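Local atomic coordinates of putative modulator of DNA gyrase (Bacteroides thetaiotaomicron, PDB entry 1VPB), a protein that is of unproven function but is probably a metallopeptidase of the PmbA/TldD type. Residues D290-T295 and T418-L423; K359-L364 and I438-F443; D16-L21 and V39-S44. All blocks are in the same frame, centred on the assembly; numbering follows the deposited sequence.

From the N terminus, interaction 3 closes first: the chain runs through helix 16-31, turns, and returns as strand 36-52, with 17 residues, most of them the rest of the helix, between the two segments. It ties that helix to the six-stranded antiparallel sheet. Interactions 1 and 2 come later, within the C-terminal PmbA/TldA domain, and their loops cross: the order along the chain is 290-295, 359-364, 418-423, 438-443. They touch, Trp420 CH2 lying 3.5 Å from Leu441 CD1, and together join the mixed sheets of that region to helices 361-366 and 416-421. Interaction 3 lies on the opposite side of the chain's centre, its centre about 43 Å and 45 Å from those of interactions 1 and 2.

Interaction 1 (D290-T295 and T418-L423); sequences DRLTLT and TLWNSL. With EDO (1,2-ethanediol), chain C.
With CG anti to the backbone N in both Leu292 (chi1 179°) and Leu423 (chi1 -177°), each leucine directs its branches toward the other segment. Trp420 takes the other course: its CG is anti to the carbonyl carbon (chi1 -79°), which brings ring atoms CE3 and CZ3 up to Leu292. Both leucine methyls meet them, CD2 at 4.0 Å from Trp420 CE3 and CD1 at 4.0 Å from Trp420 CZ3. The two side chains cross at about a right angle, and CD2 approaches the indole obliquely. Leu423 CD2 meets backbone and side chain alike, 3.7 Å from Arg291 O and 4.1 Å from Leu292 CB. Of the Arg291 side chain, the root takes part, CG lying 3.7 Å from Leu423 O, before the chain bends away at chi2 and chi3. That same carbonyl accepts a hydrogen bond from Ser289. Within 418-423, Leu419 O takes two donors, Ser422 N and Ser422 OG, the hydroxyl at 2.7 Å. On the exposed side Asp290 binds an ethanediol, probably from the crystallisation liquor, through both carboxylate oxygens, and forms a salt bridge with Lys286. The indole N-H of Trp420 is spent on Leu259 O, and its ring meets Phe443 edge-to-face. Leu292 also packs on Phe322 and Met354, while Trp420 packs on Leu441 and on Leu260 and Met263, which places the contact among strands 319-323, 352-354 and 441-443 and helix 256-265.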
loop_
_atom_site.group_PDB
_atom_site.type_symbol
_atom_site.label_atom_id
_atom_site.label_comp_id
_atom_site.label_asym_id
_atom_site.label_seq_id
_atom_site.Cartn_x
_atom_site.Cartn_y
_atom_site.Cartn_z
ATOM N N ASP A 290 -13.715 -6.999 -34.089
ATOM C CA ASP A 290 -12.766 -7.674 -34.980
ATOM C C ASP A 290 -11.345 -7.197 -34.810
ATOM O O ASP A 290 -10.412 -7.940 -35.097
ATOM C CB ASP A 290 -13.086 -7.381 -36.443
ATOM C CG ASP A 290 -14.295 -8.056 -36.930
ATOM O OD1 ASP A 290 -14.920 -8.863 -36.211
ATOM O OD2 ASP A 290 -14.665 -7.869 -38.117
ATOM N N ARG A 291 -11.187 -5.958 -34.368
ATOM C CA ARG A 291 -9.858 -5.327 -34.216
ATOM C C ARG A 291 -9.152 -5.720 -32.947
ATOM O O ARG A 291 -8.005 -5.320 -32.771
ATOM C CB ARG A 291 -9.978 -3.788 -34.315
ATOM C CG ARG A 291 -10.557 -3.263 -35.594
ATOM C CD ARG A 291 -9.631 -3.077 -36.764
ATOM N NE ARG A 291 -8.874 -4.278 -37.088
ATOM C CZ ARG A 291 -9.313 -5.365 -37.739
ATOM N NH1 ARG A 291 -10.561 -5.480 -38.163
ATOM N NH2 ARG A 291 -8.452 -6.367 -37.956
ATOM N N LEU A 292 -9.811 -6.441 -32.040
ATOM C CA LEU A 292 -9.185 -6.892 -30.792
ATOM C C LEU A 292 -8.651 -8.310 -30.934
ATOM O O LEU A 292 -9.370 -9.281 -30.824
ATOM C CB LEU A 292 -10.156 -6.855 -29.615
ATOM C CG LEU A 292 -9.655 -7.330 -28.234
ATOM C CD1 LEU A 292 -8.409 -6.533 -27.864
ATOM C CD2 LEU A 292 -10.720 -7.216 -27.148
ATOM N N THR A 293 -7.354 -8.373 -31.145
ATOM C CA THR A 293 -6.597 -9.591 -31.071
ATOM C C THR A 293 -5.485 -9.413 -30.059
ATOM O O THR A 293 -4.695 -8.457 -30.102
ATOM C CB THR A 293 -6.060 -9.944 -32.491
ATOM O OG1 THR A 293 -7.159 -10.245 -33.338
ATOM C CG2 THR A 293 -5.226 -11.202 -32.456
ATOM N N LEU A 294 -5.440 -10.361 -29.136
ATOM C CA LEU A 294 -4.630 -10.271 -27.952
ATOM C C LEU A 294 -4.111 -11.656 -27.641
ATOM O O LEU A 294 -4.882 -12.597 -27.550
ATOM C CB LEU A 294 -5.458 -9.776 -26.784
ATOM C CG LEU A 294 -4.670 -9.427 -25.514
ATOM C CD1 LEU A 294 -3.775 -8.195 -25.621
ATOM C CD2 LEU A 294 -5.655 -9.252 -24.350
ATOM N N THR A 295 -2.788 -11.781 -27.503
ATOM C CA THR A 295 -2.187 -13.062 -27.147
ATOM C C THR A 295 -1.369 -12.900 -25.878
ATOM O O THR A 295 -0.867 -11.808 -25.553
ATOM C CB THR A 295 -1.297 -13.629 -28.263
ATOM O OG1 THR A 295 -0.336 -12.646 -28.599
ATOM C CG2 THR A 295 -2.067 -13.849 -29.535
ATOM N N THR A 418 -19.134 -3.538 -24.521
ATOM C CA THR A 418 -19.486 -2.717 -25.692
ATOM C C THR A 418 -18.372 -1.734 -26.035
ATOM O O THR A 418 -18.142 -1.398 -27.210
ATOM C CB THR A 418 -20.880 -2.049 -25.563
ATOM O OG1 THR A 418 -21.094 -1.551 -24.226
ATOM C CG2 THR A 418 -21.967 -3.107 -25.775
ATOM N N LEU A 419 -17.662 -1.247 -25.033
ATOM C CA LEU A 419 -16.487 -0.438 -25.305
ATOM C C LEU A 419 -15.491 -1.201 -26.188
ATOM O O LEU A 419 -15.102 -0.714 -27.258
ATOM C CB LEU A 419 -15.783 -0.045 -24.027
ATOM C CG LEU A 419 -14.508 0.786 -24.281
ATOM C CD1 LEU A 419 -14.729 2.154 -24.894
ATOM C CD2 LEU A 419 -13.738 0.903 -23.003
ATOM N N TRP A 420 -15.161 -2.404 -25.772
ATOM C CA TRP A 420 -14.182 -3.207 -26.494
ATOM C C TRP A 420 -14.802 -3.732 -27.815
ATOM O O TRP A 420 -14.076 -4.101 -28.738
ATOM C CB TRP A 420 -13.589 -4.276 -25.611
ATOM C CG TRP A 420 -12.533 -3.698 -24.720
ATOM C CD1 TRP A 420 -12.654 -3.355 -23.405
ATOM C CD2 TRP A 420 -11.208 -3.311 -25.108
ATOM N NE1 TRP A 420 -11.478 -2.814 -22.937
ATOM C CE2 TRP A 420 -10.570 -2.769 -23.958
ATOM C CE3 TRP A 420 -10.489 -3.355 -26.307
ATOM C CZ2 TRP A 420 -9.275 -2.297 -23.981
ATOM C CZ3 TRP A 420 -9.168 -2.926 -26.311
ATOM C CH2 TRP A 420 -8.585 -2.391 -25.159
ATOM N N ASN A 421 -16.125 -3.729 -27.917
ATOM C CA ASN A 421 -16.774 -4.036 -29.205
ATOM C C ASN A 421 -16.695 -2.864 -30.161
ATOM O O ASN A 421 -16.967 -3.044 -31.357
ATOM C CB ASN A 421 -18.248 -4.445 -29.028
ATOM C CG ASN A 421 -18.728 -5.330 -30.147
ATOM O OD1 ASN A 421 -17.979 -6.166 -30.614
ATOM N ND2 ASN A 421 -19.989 -5.180 -30.565
ATOM N N SER A 422 -16.377 -1.651 -29.663
ATOM C CA SER A 422 -16.324 -0.437 -30.504
ATOM C C SER A 422 -14.883 0.038 -30.872
ATOM O O SER A 422 -14.718 1.071 -31.504
ATOM C CB SER A 422 -17.103 0.699 -29.827
ATOM O OG SER A 422 -16.401 1.143 -28.713
ATOM N N LEU A 423 -13.882 -0.776 -30.537
ATOM C CA LEU A 423 -12.484 -0.581 -30.967
ATOM C C LEU A 423 -12.415 -0.623 -32.494
ATOM O O LEU A 423 -12.762 -1.658 -33.084
ATOM C CB LEU A 423 -11.611 -1.685 -30.386
ATOM C CG LEU A 423 -10.114 -1.617 -30.674
ATOM C CD1 LEU A 423 -9.484 -0.466 -29.894
ATOM C CD2 LEU A 423 -9.460 -2.919 -30.287
HETATM C C1 EDO C . -17.948 -9.058 -38.889
HETATM O O1 EDO C . -17.083 -7.933 -38.854
HETATM C C2 EDO C . -17.998 -9.849 -37.571
HETATM O O2 EDO C . -16.751 -10.539 -37.326
#

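Interaction 2 (K359-L364 and I438-F443); sequences KNLDGL and IPSLVF
Leu364 and Leu361 meet Ser440 and Val442 where the first turn of helix 361-366 packs against strand 441-443 and Ser440 just before it, a helix-on-sheet contact in the mixed sheet of the C-terminal region. The first shell is small, burying 183 Å² in all. Leu364 divides its branches: CD1 lies 3.6 Å from Ser440 CB, while CD2 lies 3.9 Å from Val442 CG2. The leucine and valine side chains cross obliquely. Leu361 has CG anti to its backbone N (chi1 178°), which sets its CD1 3.6 Å from Ser440 OG; Leu361 CB is closer still, 3.4 Å from Ser440 OG. These are van der Waals contacts; the buried hydroxyl finds its polar partner in Asp429, whose OD2 forms a hydrogen bond with it and a weak one with Leu361 N.

One shell farther out, backbone bonds from Ser440 to Gly427, from Val442 to Val424 and Ala425, and from Leu441 to Val251 hold the 438-443 segment between strands 423-426 and 245-251. Leu364 also touches Ala425, and Leu361 touches Val250, so the helix reaches both neighbouring strands. The helix start is fixed by Asn360 at the N-cap position: Gly363 N donates to Asn360 OD1 over 2.9 Å, somewhat bent at the hydrogen (157°) and almost in line with the amide C=O (169°).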
loop_
_atom_site.group_PDB
_atom_site.type_symbol
_atom_site.label_atom_id
_atom_site.label_comp_id
_atom_site.label_asym_id
_atom_site.label_seq_id
_atom_site.Cartn_x
_atom_site.Cartn_y
_atom_site.Cartn_z
ATOM N N LYS A 359 -0.601 2.795 -38.050
ATOM C CA LYS A 359 -0.369 4.176 -37.633
ATOM C C LYS A 359 0.117 4.312 -36.189
ATOM O O LYS A 359 -0.150 3.449 -35.358
ATOM C CB LYS A 359 -1.676 4.920 -37.784
ATOM C CG LYS A 359 -2.216 4.854 -39.213
ATOM C CD LYS A 359 -3.282 5.900 -39.405
ATOM C CE LYS A 359 -4.064 5.672 -40.689
ATOM N NZ LYS A 359 -5.016 6.799 -40.864
ATOM N N ASN A 360 0.857 5.390 -35.902
ATOM C CA ASN A 360 1.195 5.729 -34.534
ATOM C C ASN A 360 0.141 6.673 -34.005
ATOM O O ASN A 360 -0.799 6.978 -34.680
ATOM C CB ASN A 360 2.596 6.351 -34.431
ATOM C CG ASN A 360 2.740 7.653 -35.193
ATOM O OD1 ASN A 360 1.776 8.290 -35.598
ATOM N ND2 ASN A 360 3.991 8.059 -35.402
ATOM N N LEU A 361 0.300 7.121 -32.777
ATOM C CA LEU A 361 -0.700 7.973 -32.148
ATOM C C LEU A 361 -1.039 9.200 -32.981
ATOM O O LEU A 361 -2.210 9.532 -33.163
ATOM C CB LEU A 361 -0.240 8.348 -30.739
ATOM C CG LEU A 361 -1.132 9.290 -29.935
ATOM C CD1 LEU A 361 -2.518 8.664 -29.805
ATOM C CD2 LEU A 361 -0.581 9.593 -28.576
ATOM N N ASP A 362 -0.017 9.884 -33.492
ATOM C CA ASP A 362 -0.246 11.081 -34.277
ATOM C C ASP A 362 -1.067 10.768 -35.494
ATOM O O ASP A 362 -1.974 11.510 -35.843
ATOM C CB ASP A 362 1.086 11.733 -34.685
ATOM C CG ASP A 362 1.825 12.355 -33.504
ATOM O OD1 ASP A 362 1.175 12.831 -32.539
ATOM O OD2 ASP A 362 3.078 12.409 -33.455
ATOM N N GLY A 363 -0.765 9.635 -36.120
ATOM C CA GLY A 363 -1.450 9.202 -37.328
ATOM C C GLY A 363 -2.912 8.865 -37.054
ATOM O O GLY A 363 -3.805 9.172 -37.853
ATOM N N LEU A 364 -3.160 8.227 -35.907
ATOM C CA LEU A 364 -4.531 7.930 -35.470
ATOM C C LEU A 364 -5.333 9.222 -35.171
ATOM O O LEU A 364 -6.500 9.346 -35.573
ATOM C CB LEU A 364 -4.489 7.012 -34.235
ATOM C CG LEU A 364 -3.904 5.626 -34.459
ATOM C CD1 LEU A 364 -3.655 4.926 -33.132
ATOM C CD2 LEU A 364 -4.817 4.767 -35.309
ATOM N N ILE A 438 0.626 -2.905 -25.369
ATOM C CA ILE A 438 -0.638 -2.425 -25.895
ATOM C C ILE A 438 -0.403 -1.061 -26.549
ATOM O O ILE A 438 0.057 -0.127 -25.882
ATOM C CB ILE A 438 -1.660 -2.221 -24.744
ATOM C CG1 ILE A 438 -1.684 -3.454 -23.801
ATOM C CG2 ILE A 438 -3.006 -1.901 -25.297
ATOM C CD1 ILE A 438 -1.968 -4.761 -24.402
ATOM N N PRO A 439 -0.701 -0.947 -27.844
ATOM C CA PRO A 439 -0.480 0.304 -28.566
ATOM C C PRO A 439 -1.581 1.326 -28.234
ATOM O O PRO A 439 -2.503 1.036 -27.424
ATOM C CB PRO A 439 -0.598 -0.135 -30.038
ATOM C CG PRO A 439 -1.595 -1.173 -30.018
ATOM C CD PRO A 439 -1.311 -1.969 -28.726
ATOM N N SER A 440 -1.524 2.470 -28.904
ATOM C CA SER A 440 -2.604 3.427 -28.918
ATOM C C SER A 440 -3.876 2.742 -29.428
ATOM O O SER A 440 -3.831 1.818 -30.242
ATOM C CB SER A 440 -2.265 4.663 -29.800
ATOM O OG SER A 440 -1.150 5.383 -29.253
ATOM N N LEU A 441 -5.017 3.261 -28.993
ATOM C CA LEU A 441 -6.303 2.681 -29.317
ATOM C C LEU A 441 -7.338 3.737 -29.727
ATOM O O LEU A 441 -7.299 4.868 -29.254
ATOM C CB LEU A 441 -6.838 1.960 -28.099
ATOM C CG LEU A 441 -6.010 0.865 -27.477
ATOM C CD1 LEU A 441 -6.748 0.440 -26.217
ATOM C CD2 LEU A 441 -5.782 -0.297 -28.420
ATOM N N VAL A 442 -8.235 3.362 -30.634
ATOM C CA VAL A 442 -9.297 4.227 -31.047
ATOM C C VAL A 442 -10.622 3.484 -30.932
ATOM O O VAL A 442 -10.775 2.384 -31.457
ATOM C CB VAL A 442 -9.164 4.674 -32.526
ATOM C CG1 VAL A 442 -10.259 5.627 -32.860
ATOM C CG2 VAL A 442 -7.768 5.326 -32.793
ATOM N N PHE A 443 -11.550 4.100 -30.219
ATOM C CA PHE A 443 -12.880 3.549 -30.005
ATOM C C PHE A 443 -13.901 4.530 -30.539
ATOM O O PHE A 443 -13.766 5.744 -30.344
ATOM C CB PHE A 443 -13.146 3.394 -28.506
ATOM C CG PHE A 443 -12.226 2.496 -27.790
ATOM C CD1 PHE A 443 -12.529 1.124 -27.633
ATOM C CD2 PHE A 443 -11.059 2.974 -27.170
ATOM C CE1 PHE A 443 -11.708 0.287 -26.904
ATOM C CE2 PHE A 443 -10.233 2.105 -26.441
ATOM C CZ PHE A 443 -10.557 0.760 -26.317
#

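Interaction 3 (D16-L21 and V39-S44); sequences DENKKL and VLLYSS
Leu41 meets Asn18 through a single methyl group, and this is the tight part of the contact. Its CD2 lies 3.2 Å from Asn18 O and 3.5 Å from Asn18 CB, so the methyl rests on the backbone and the root of the side chain, not on the amide. The extended torsion of Leu41, with CG anti to the backbone N (chi1 179°), carries that methyl across to the helix even though the nearest CA atoms, those of Asn18 and Leu41, stand 7.8 Å apart. The amide end of Asn18 is turned to its own helix start, where OD1 accepts from Thr15 N.

Elsewhere the fit is looser. Leu41 is buried, but Asn18, Lys19 and Leu21 are partly exposed. Leu21 CD2 comes no closer than 4.5 Å, to Leu41 CD1, and instead packs on Leu85, Arg87 and Leu90. Lys19 sets off away from the strand, and its NZ forms a salt bridge with Glu184. Only 120 Å² is buried between the segments. Leu41 also packs on Leu67 of strand 58-73, and backbone bonds from Val39, Leu41 and Ser43 to Leu176, Tyr174 and Phe172 place strand 36-52 beside strand 159-177. The arrangement is a helix laid on one face of the six-stranded antiparallel sheet, an alpha-beta layer whose segment 39-44 belongs to the first PmbA/TldA domain.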
loop_
_atom_site.group_PDB
_atom_site.type_symbol
_atom_site.label_atom_id
_atom_site.label_comp_id
_atom_site.label_asym_id
_atom_site.label_seq_id
_atom_site.Cartn_x
_atom_site.Cartn_y
_atom_site.Cartn_z
ATOM N N ASP A 16 24.692 -23.318 -4.502
ATOM C CA ASP A 16 24.421 -24.706 -4.208
ATOM C C ASP A 16 24.035 -24.836 -2.734
ATOM O O ASP A 16 23.131 -25.618 -2.414
ATOM C CB ASP A 16 25.630 -25.575 -4.503
ATOM C CG ASP A 16 25.910 -25.682 -5.978
ATOM O OD1 ASP A 16 25.045 -25.226 -6.783
ATOM O OD2 ASP A 16 26.952 -26.233 -6.409
ATOM N N GLU A 17 24.679 -24.052 -1.881
ATOM C CA GLU A 17 24.338 -24.055 -0.466
ATOM C C GLU A 17 22.879 -23.578 -0.267
ATOM O O GLU A 17 22.143 -24.191 0.500
ATOM C CB GLU A 17 25.296 -23.180 0.352
ATOM C CG GLU A 17 25.326 -23.482 1.845
ATOM N N ASN A 18 22.500 -22.477 -0.921
ATOM C CA ASN A 18 21.100 -21.985 -0.896
ATOM C C ASN A 18 20.142 -23.110 -1.322
ATOM O O ASN A 18 19.085 -23.344 -0.689
ATOM C CB ASN A 18 20.906 -20.844 -1.908
ATOM C CG ASN A 18 21.649 -19.559 -1.549
ATOM O OD1 ASN A 18 21.943 -18.758 -2.455
ATOM N ND2 ASN A 18 21.917 -19.333 -0.257
ATOM N N LYS A 19 20.454 -23.779 -2.435
ATOM C CA LYS A 19 19.577 -24.838 -2.914
ATOM C C LYS A 19 19.472 -25.981 -1.898
ATOM O O LYS A 19 18.419 -26.522 -1.676
ATOM C CB LYS A 19 19.993 -25.360 -4.285
ATOM C CG LYS A 19 19.850 -24.285 -5.367
ATOM C CD LYS A 19 20.332 -24.800 -6.718
ATOM C CE LYS A 19 20.236 -23.707 -7.755
ATOM N NZ LYS A 19 20.640 -24.210 -9.112
ATOM N N LYS A 20 20.596 -26.338 -1.293
ATOM C CA LYS A 20 20.573 -27.386 -0.283
ATOM C C LYS A 20 19.694 -26.967 0.894
ATOM O O LYS A 20 19.009 -27.819 1.463
ATOM C CB LYS A 20 21.989 -27.692 0.186
ATOM C CG LYS A 20 22.685 -28.624 -0.779
ATOM N N LEU A 21 19.669 -25.670 1.211
ATOM C CA LEU A 21 18.845 -25.212 2.346
ATOM C C LEU A 21 17.368 -25.359 1.985
ATOM O O LEU A 21 16.555 -25.863 2.790
ATOM C CB LEU A 21 19.157 -23.778 2.703
ATOM C CG LEU A 21 18.178 -23.115 3.711
ATOM C CD1 LEU A 21 18.321 -23.819 5.019
ATOM C CD2 LEU A 21 18.457 -21.646 3.829
ATOM N N VAL A 39 8.195 -25.033 -1.730
ATOM C CA VAL A 39 9.182 -24.197 -1.087
ATOM C C VAL A 39 9.687 -23.198 -2.141
ATOM O O VAL A 39 9.925 -23.577 -3.261
ATOM C CB VAL A 39 10.367 -25.036 -0.533
ATOM C CG1 VAL A 39 11.443 -24.164 0.018
ATOM C CG2 VAL A 39 9.867 -26.062 0.539
ATOM N N LEU A 40 9.746 -21.966 -1.732
ATOM C CA LEU A 40 10.419 -20.885 -2.491
ATOM C C LEU A 40 11.534 -20.309 -1.685
ATOM O O LEU A 40 11.358 -19.850 -0.573
ATOM C CB LEU A 40 9.423 -19.846 -2.853
ATOM C CG LEU A 40 9.958 -18.500 -3.370
ATOM C CD1 LEU A 40 10.383 -18.748 -4.793
ATOM C CD2 LEU A 40 8.912 -17.446 -3.240
ATOM N N LEU A 41 12.731 -20.236 -2.282
ATOM C CA LEU A 41 13.803 -19.489 -1.703
ATOM C C LEU A 41 14.056 -18.321 -2.668
ATOM O O LEU A 41 14.142 -18.527 -3.879
ATOM C CB LEU A 41 15.011 -20.410 -1.606
ATOM C CG LEU A 41 16.289 -19.789 -1.039
ATOM C CD1 LEU A 41 16.256 -19.661 0.421
ATOM C CD2 LEU A 41 17.420 -20.706 -1.421
ATOM N N TYR A 42 13.989 -17.102 -2.137
ATOM C CA TYR A 42 14.052 -15.922 -2.973
ATOM C C TYR A 42 15.146 -15.032 -2.459
ATOM O O TYR A 42 15.527 -15.050 -1.276
ATOM C CB TYR A 42 12.710 -15.190 -3.015
ATOM C CG TYR A 42 12.243 -14.747 -1.646
ATOM C CD1 TYR A 42 12.693 -13.558 -1.120
ATOM C CD2 TYR A 42 11.402 -15.548 -0.866
ATOM C CE1 TYR A 42 12.333 -13.139 0.141
ATOM C CE2 TYR A 42 11.016 -15.115 0.422
ATOM C CZ TYR A 42 11.489 -13.908 0.899
ATOM O OH TYR A 42 11.171 -13.433 2.165
ATOM N N SER A 43 15.678 -14.213 -3.361
ATOM C CA SER A 43 16.528 -13.143 -2.904
ATOM C C SER A 43 16.464 -11.998 -3.876
ATOM O O SER A 43 16.051 -12.131 -5.042
ATOM C CB SER A 43 17.952 -13.571 -2.745
ATOM O OG SER A 43 18.519 -13.812 -3.975
ATOM N N SER A 44 16.846 -10.860 -3.379
ATOM C CA SER A 44 16.806 -9.683 -4.248
ATOM C C SER A 44 17.790 -8.663 -3.686
ATOM O O SER A 44 18.234 -8.735 -2.514
ATOM C CB SER A 44 15.401 -9.115 -4.268
ATOM O OG SER A 44 15.053 -8.729 -2.943
#